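Long-range contacts in Afp (Microbacterium arborescens, PDB 2YJK), which probably binds ferric iron, as a ferritin-like protein of the Dps family that assembles as a twelve-chain shell: residues Q33-N38 / K110-D115; P27-M32 / I83-S88. All blocks are in the same frame, centred on the assembly; numbering follows the deposited sequence.

In the fold
Both contacts are buried and share helix 15-45, whose adjoining segments 27-32 and 33-38 turn to different partners; the contact centres lie 13 Å apart. Contact 1 is helix on helix: 33-38 runs antiparallel to 110-115 inside the four-helix bundle, with no hydrogen bond across and a thin apolar touch between leucine and isoleucine. Contact 2 is helix on connection: 27-32 meets the largely non-helical 83-88, which belongs to the connection between the second and third long helices, and here a nearly straight histidine-to-carbonyl bond accompanies the apolar packing. The buried areas are similar, 174 and 182 Å². Each contact also touches the second subunit.

Contact 1: Q33-N38 / K110-D115; sequences QALVVN and KAIVSD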
loop_
_atom_site.group_PDB
_atom_site.type_symbol
_atom_site.label_atom_id
_atom_site.label_comp_id
_atom_site.label_asym_id
_atom_site.label_seq_id
_atom_site.Cartn_x
_atom_site.Cartn_y
_atom_site.Cartn_z
ATOM N N GLN C 33 -19.899 -21.693 -9.936
ATOM C CA GLN C 33 -18.632 -22.329 -10.128
ATOM C C GLN C 33 -18.484 -22.703 -11.623
ATOM O O GLN C 33 -17.345 -22.629 -12.140
ATOM C CB GLN C 33 -18.521 -23.578 -9.205
ATOM C CG GLN C 33 -17.162 -24.241 -9.141
ATOM C CD GLN C 33 -16.059 -23.279 -8.673
ATOM O OE1 GLN C 33 -15.257 -22.807 -9.489
ATOM N NE2 GLN C 33 -16.025 -22.979 -7.382
ATOM N N ALA C 34 -19.580 -23.142 -12.282
ATOM C CA ALA C 34 -19.609 -23.348 -13.760
ATOM C C ALA C 34 -19.259 -22.044 -14.541
ATOM O O ALA C 34 -18.488 -22.086 -15.502
ATOM C CB ALA C 34 -20.985 -23.870 -14.233
ATOM N N LEU C 35 -19.793 -20.899 -14.067
ATOM C CA LEU C 35 -19.513 -19.597 -14.627
ATOM C C LEU C 35 -18.040 -19.183 -14.493
ATOM O O LEU C 35 -17.505 -18.552 -15.414
ATOM C CB LEU C 35 -20.431 -18.566 -13.998
ATOM C CG LEU C 35 -20.428 -17.195 -14.674
ATOM C CD1 LEU C 35 -20.944 -17.357 -16.079
ATOM C CD2 LEU C 35 -21.124 -15.995 -13.855
ATOM N N VAL C 36 -17.354 -19.612 -13.411
ATOM C CA VAL C 36 -15.899 -19.422 -13.320
ATOM C C VAL C 36 -15.196 -20.127 -14.538
ATOM O O VAL C 36 -14.357 -19.519 -15.251
ATOM C CB VAL C 36 -15.313 -19.989 -11.983
ATOM C CG1 VAL C 36 -13.797 -20.097 -12.086
ATOM C CG2 VAL C 36 -15.694 -19.057 -10.769
ATOM N N VAL C 37 -15.554 -21.396 -14.769
ATOM C CA VAL C 37 -14.877 -22.179 -15.781
ATOM C C VAL C 37 -15.265 -21.746 -17.216
ATOM O O VAL C 37 -14.392 -21.502 -18.069
ATOM C CB VAL C 37 -15.134 -23.706 -15.595
ATOM C CG1 VAL C 37 -14.596 -24.466 -16.824
ATOM C CG2 VAL C 37 -14.466 -24.203 -14.263
ATOM N N ASN C 38 -16.570 -21.644 -17.465
ATOM C CA ASN C 38 -17.042 -21.211 -18.774
ATOM C C ASN C 38 -16.730 -19.732 -19.087
ATOM O O ASN C 38 -16.648 -19.359 -20.259
ATOM C CB ASN C 38 -18.549 -21.539 -18.919
ATOM C CG ASN C 38 -18.803 -23.022 -18.832
ATOM O OD1 ASN C 38 -18.005 -23.802 -19.363
ATOM N ND2 ASN C 38 -19.901 -23.442 -18.138
ATOM N N LYS C 110 -23.415 -12.743 -25.397
ATOM C CA LYS C 110 -24.705 -13.478 -25.403
ATOM C C LYS C 110 -24.643 -14.800 -24.685
ATOM O O LYS C 110 -25.559 -15.130 -23.920
ATOM C CB LYS C 110 -25.290 -13.723 -26.828
ATOM C CG LYS C 110 -25.629 -12.458 -27.587
ATOM C CD LYS C 110 -25.975 -12.782 -29.057
ATOM C CE LYS C 110 -26.648 -11.568 -29.729
ATOM N NZ LYS C 110 -26.387 -11.494 -31.230
ATOM N N ALA C 111 -23.596 -15.587 -24.948
ATOM C CA ALA C 111 -23.486 -16.917 -24.291
ATOM C C ALA C 111 -23.446 -16.737 -22.757
ATOM O O ALA C 111 -24.071 -17.509 -22.025
ATOM C CB ALA C 111 -22.236 -17.659 -24.768
ATOM N N ILE C 112 -22.674 -15.753 -22.281
ATOM C CA ILE C 112 -22.486 -15.531 -20.815
ATOM C C ILE C 112 -23.751 -14.928 -20.137
ATOM O O ILE C 112 -24.105 -15.316 -19.032
ATOM C CB ILE C 112 -21.231 -14.623 -20.510
ATOM C CG1 ILE C 112 -19.921 -15.353 -20.866
ATOM C CG2 ILE C 112 -21.191 -14.119 -19.054
ATOM C CD1 ILE C 112 -19.649 -16.546 -20.008
ATOM N N VAL C 113 -24.441 -14.014 -20.823
ATOM C CA VAL C 113 -25.749 -13.562 -20.340
ATOM C C VAL C 113 -26.740 -14.716 -20.244
ATOM O O VAL C 113 -27.494 -14.796 -19.280
ATOM C CB VAL C 113 -26.315 -12.352 -21.163
ATOM C CG1 VAL C 113 -27.731 -11.947 -20.721
ATOM C CG2 VAL C 113 -25.368 -11.197 -21.015
ATOM N N SER C 114 -26.759 -15.602 -21.223
ATOM C CA SER C 114 -27.601 -16.786 -21.102
ATOM C C SER C 114 -27.291 -17.600 -19.826
ATOM O O SER C 114 -28.246 -17.923 -19.064
ATOM C CB SER C 114 -27.477 -17.629 -22.366
ATOM O OG SER C 114 -28.145 -18.852 -22.206
ATOM N N ASP C 115 -26.000 -17.918 -19.566
ATOM C CA ASP C 115 -25.595 -18.645 -18.337
ATOM C C ASP C 115 -25.953 -17.752 -17.075
ATOM O O ASP C 115 -26.536 -18.228 -16.088
ATOM C CB ASP C 115 -24.069 -19.034 -18.334
ATOM C CG ASP C 115 -23.598 -19.997 -19.585
ATOM O OD1 ASP C 115 -24.358 -20.263 -20.624
ATOM O OD2 ASP C 115 -22.375 -20.466 -19.514
#
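Segments 33-38 and 110-115 are antiparallel helical turns, their axes at 171° and 11.1 Å apart at closest approach, with Leu-35 and Asp-115 the nearest pair by CA. At that separation the backbones stay apart, and the contact is made by side-chain atoms and the backbone O of Asn-38. Leu-35 takes part with one branch: its CD1 lies 4.2 Å from CD1 of Ile-112 and equally near CB of Asp-115, so a single methyl meets both the apolar and the acidic residue of the facing helix. The Ile-112 CD1 methyl also rests 4.1 Å from the backbone O of Asn-38. The CG1 branch of Ile-112 stands beside that residue's backbone N (chi1 -68°), and the second torsion turns CD1 toward helix 15-45. This pairing of helices 15-45 and 105-130 belongs to the antiparallel four-helix bundle of the ferritin fold; helix 51-78 packs on Leu-35, and Leu-155 of helix 135-156 on Ile-112. The polar pair Asn-38 and Asp-115 is adjacent but not bonded: CB of Asn-38 is 4.0 Å from Asp-115 OD2, the two side chains cross at about a right angle, and the amide and carboxylate planes are 76° apart. Each has its partner elsewhere. Asp-115 is gripped through OD2 by a hydrogen bond with Thr-96 OG1 and through OD1 by the backbone N of Ala-97, which fixes the carboxylate against the loop after helix 87-92, whereas OD1 of Asn-38 accepts from the backbone N of Val-87 of the second subunit.

Contact 2: P27-M32 / I83-S88; sequences PVVHKM and IDSRVS
His-30 meets the 83-88 segment edge-on: its NE2 donates to the backbone O of Asp-84 over 2.8 Å, with an N-H...O angle of 172°. The acceptor lies almost in the imidazole plane, so the ring's orientation matches a nearly straight bond, although the donor is tilted 32° from the carbonyl plane. CB of Ser-85 sits at the same ring's edge, 3.7 Å from CD2, which sets an apolar touch next to the polar one. The ring reaches this place because CG stands beside the backbone N and opposite the carbonyl carbon (chi1 -71°). An alanine here would remove the imidazole and is likely to leave the backbone carbonyl of Asp-84 without this donor, loosening the hold of the connection on helix 15-45. One residue before His-30, Val-29 reaches toward Ile-83, tip to tip: Ile-83 CD1 lies 4.1 Å from Val-29 CB and is about as near both of the valine methyls, while CG1 of Val-29 also comes 3.9 Å from Ser-85 OG. In the ferritin-like bundle of Dps proteins the second and third long helices are joined by a lengthy crossover carrying a short helix, here 87-92, and this contact fastens the part of that crossover just before the short helix to the first long helix. Within 83-88, Arg-86 grips the Asp-84 carboxylate side-on: NE lies 3.0 Å from OD1 in a salt bridge, and NH2 bonds OD2. Asp-84 OD2 is also hydrogen-bonded with Thr-89 OG1, while Ser-85 N donates to Gln-41 OE1 of the second subunit.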
loop_
_atom_site.group_PDB
_atom_site.type_symbol
_atom_site.label_atom_id
_atom_site.label_comp_id
_atom_site.label_asym_id
_atom_site.label_seq_id
_atom_site.Cartn_x
_atom_site.Cartn_y
_atom_site.Cartn_z
ATOM N N PRO C 27 -27.824 -25.056 -5.925
ATOM C CA PRO C 27 -27.834 -24.781 -7.388
ATOM C C PRO C 27 -27.065 -23.493 -7.667
ATOM O O PRO C 27 -26.425 -23.331 -8.710
ATOM C CB PRO C 27 -29.345 -24.561 -7.700
ATOM C CG PRO C 27 -30.079 -25.386 -6.574
ATOM C CD PRO C 27 -29.196 -25.104 -5.369
ATOM N N VAL C 28 -27.071 -22.588 -6.709
ATOM C CA VAL C 28 -26.220 -21.396 -6.824
ATOM C C VAL C 28 -24.722 -21.707 -6.853
ATOM O O VAL C 28 -23.980 -21.193 -7.715
ATOM C CB VAL C 28 -26.594 -20.377 -5.725
ATOM C CG1 VAL C 28 -25.709 -19.126 -5.800
ATOM C CG2 VAL C 28 -28.081 -19.974 -5.868
ATOM N N VAL C 29 -24.247 -22.521 -5.914
ATOM C CA VAL C 29 -22.859 -22.896 -5.893
ATOM C C VAL C 29 -22.486 -23.507 -7.260
ATOM O O VAL C 29 -21.422 -23.152 -7.832
ATOM C CB VAL C 29 -22.514 -23.928 -4.761
ATOM C CG1 VAL C 29 -21.077 -24.426 -4.932
ATOM C CG2 VAL C 29 -22.667 -23.272 -3.359
ATOM N N HIS C 30 -23.323 -24.415 -7.770
ATOM C CA HIS C 30 -22.953 -25.115 -9.020
ATOM C C HIS C 30 -22.918 -24.177 -10.241
ATOM O O HIS C 30 -22.016 -24.280 -11.076
ATOM C CB HIS C 30 -23.906 -26.282 -9.360
ATOM C CG HIS C 30 -23.781 -27.474 -8.468
ATOM N ND1 HIS C 30 -24.868 -28.270 -8.150
ATOM C CD2 HIS C 30 -22.719 -28.019 -7.830
ATOM C CE1 HIS C 30 -24.466 -29.275 -7.382
ATOM N NE2 HIS C 30 -23.173 -29.128 -7.153
ATOM N N LYS C 31 -23.904 -23.292 -10.355
ATOM C CA LYS C 31 -23.928 -22.370 -11.509
ATOM C C LYS C 31 -22.857 -21.289 -11.428
ATOM O O LYS C 31 -22.289 -20.905 -12.438
ATOM C CB LYS C 31 -25.309 -21.748 -11.664
ATOM C CG LYS C 31 -26.369 -22.840 -12.051
ATOM C CD LYS C 31 -27.593 -22.214 -12.553
ATOM C CE LYS C 31 -28.462 -23.258 -13.401
ATOM N NZ LYS C 31 -28.868 -24.377 -12.531
ATOM N N MET C 32 -22.583 -20.805 -10.231
ATOM C CA MET C 32 -21.499 -19.845 -10.056
ATOM C C MET C 32 -20.128 -20.444 -10.336
ATOM O O MET C 32 -19.288 -19.788 -10.885
ATOM C CB MET C 32 -21.543 -19.314 -8.676
ATOM C CG MET C 32 -22.691 -18.259 -8.451
ATOM S SD MET C 32 -22.748 -16.906 -9.696
ATOM C CE MET C 32 -24.267 -17.310 -10.430
ATOM N N ILE C 83 -21.194 -30.166 0.793
ATOM C CA ILE C 83 -21.621 -29.689 -0.514
ATOM C C ILE C 83 -20.864 -30.573 -1.481
ATOM O O ILE C 83 -19.673 -30.863 -1.241
ATOM C CB ILE C 83 -21.284 -28.133 -0.707
ATOM C CG1 ILE C 83 -21.404 -27.696 -2.172
ATOM C CG2 ILE C 83 -19.873 -27.776 -0.312
ATOM C CD1 ILE C 83 -22.797 -27.348 -2.562
ATOM N N ASP C 84 -21.542 -31.035 -2.534
ATOM C CA ASP C 84 -20.880 -31.744 -3.591
ATOM C C ASP C 84 -20.652 -30.855 -4.841
ATOM O O ASP C 84 -21.478 -30.838 -5.765
ATOM C CB ASP C 84 -21.660 -33.027 -3.972
ATOM C CG ASP C 84 -20.920 -33.858 -5.016
ATOM O OD1 ASP C 84 -19.758 -33.477 -5.391
ATOM O OD2 ASP C 84 -21.478 -34.878 -5.474
ATOM N N SER C 85 -19.540 -30.129 -4.922
ATOM C CA SER C 85 -19.229 -29.507 -6.211
ATOM C C SER C 85 -17.905 -29.976 -6.821
ATOM O O SER C 85 -17.101 -29.151 -7.311
ATOM C CB SER C 85 -19.374 -27.973 -6.239
ATOM O OG SER C 85 -18.516 -27.398 -5.300
ATOM N N ARG C 86 -17.706 -31.293 -6.812
ATOM C CA ARG C 86 -16.710 -31.928 -7.673
ATOM C C ARG C 86 -17.054 -31.585 -9.131
ATOM O O ARG C 86 -18.241 -31.385 -9.474
ATOM C CB ARG C 86 -16.726 -33.448 -7.488
ATOM C CG ARG C 86 -16.211 -33.917 -6.122
ATOM C CD ARG C 86 -16.459 -35.372 -5.852
ATOM N NE ARG C 86 -17.873 -35.723 -6.005
ATOM C CZ ARG C 86 -18.285 -36.959 -6.209
ATOM N NH1 ARG C 86 -17.418 -37.965 -6.275
ATOM N NH2 ARG C 86 -19.553 -37.198 -6.379
ATOM N N VAL C 87 -16.021 -31.516 -9.977
ATOM C CA VAL C 87 -16.201 -31.333 -11.409
ATOM C C VAL C 87 -17.319 -32.235 -11.997
ATOM O O VAL C 87 -18.187 -31.769 -12.769
ATOM C CB VAL C 87 -14.872 -31.628 -12.138
ATOM C CG1 VAL C 87 -15.087 -31.686 -13.621
ATOM C CG2 VAL C 87 -13.822 -30.533 -11.780
ATOM N N SER C 88 -17.328 -33.500 -11.621
ATOM C CA SER C 88 -18.294 -34.464 -12.229
ATOM C C SER C 88 -19.752 -34.084 -11.937
ATOM O O SER C 88 -20.561 -34.014 -12.852
ATOM C CB SER C 88 -18.011 -35.889 -11.775
ATOM O OG SER C 88 -18.150 -35.978 -10.354
#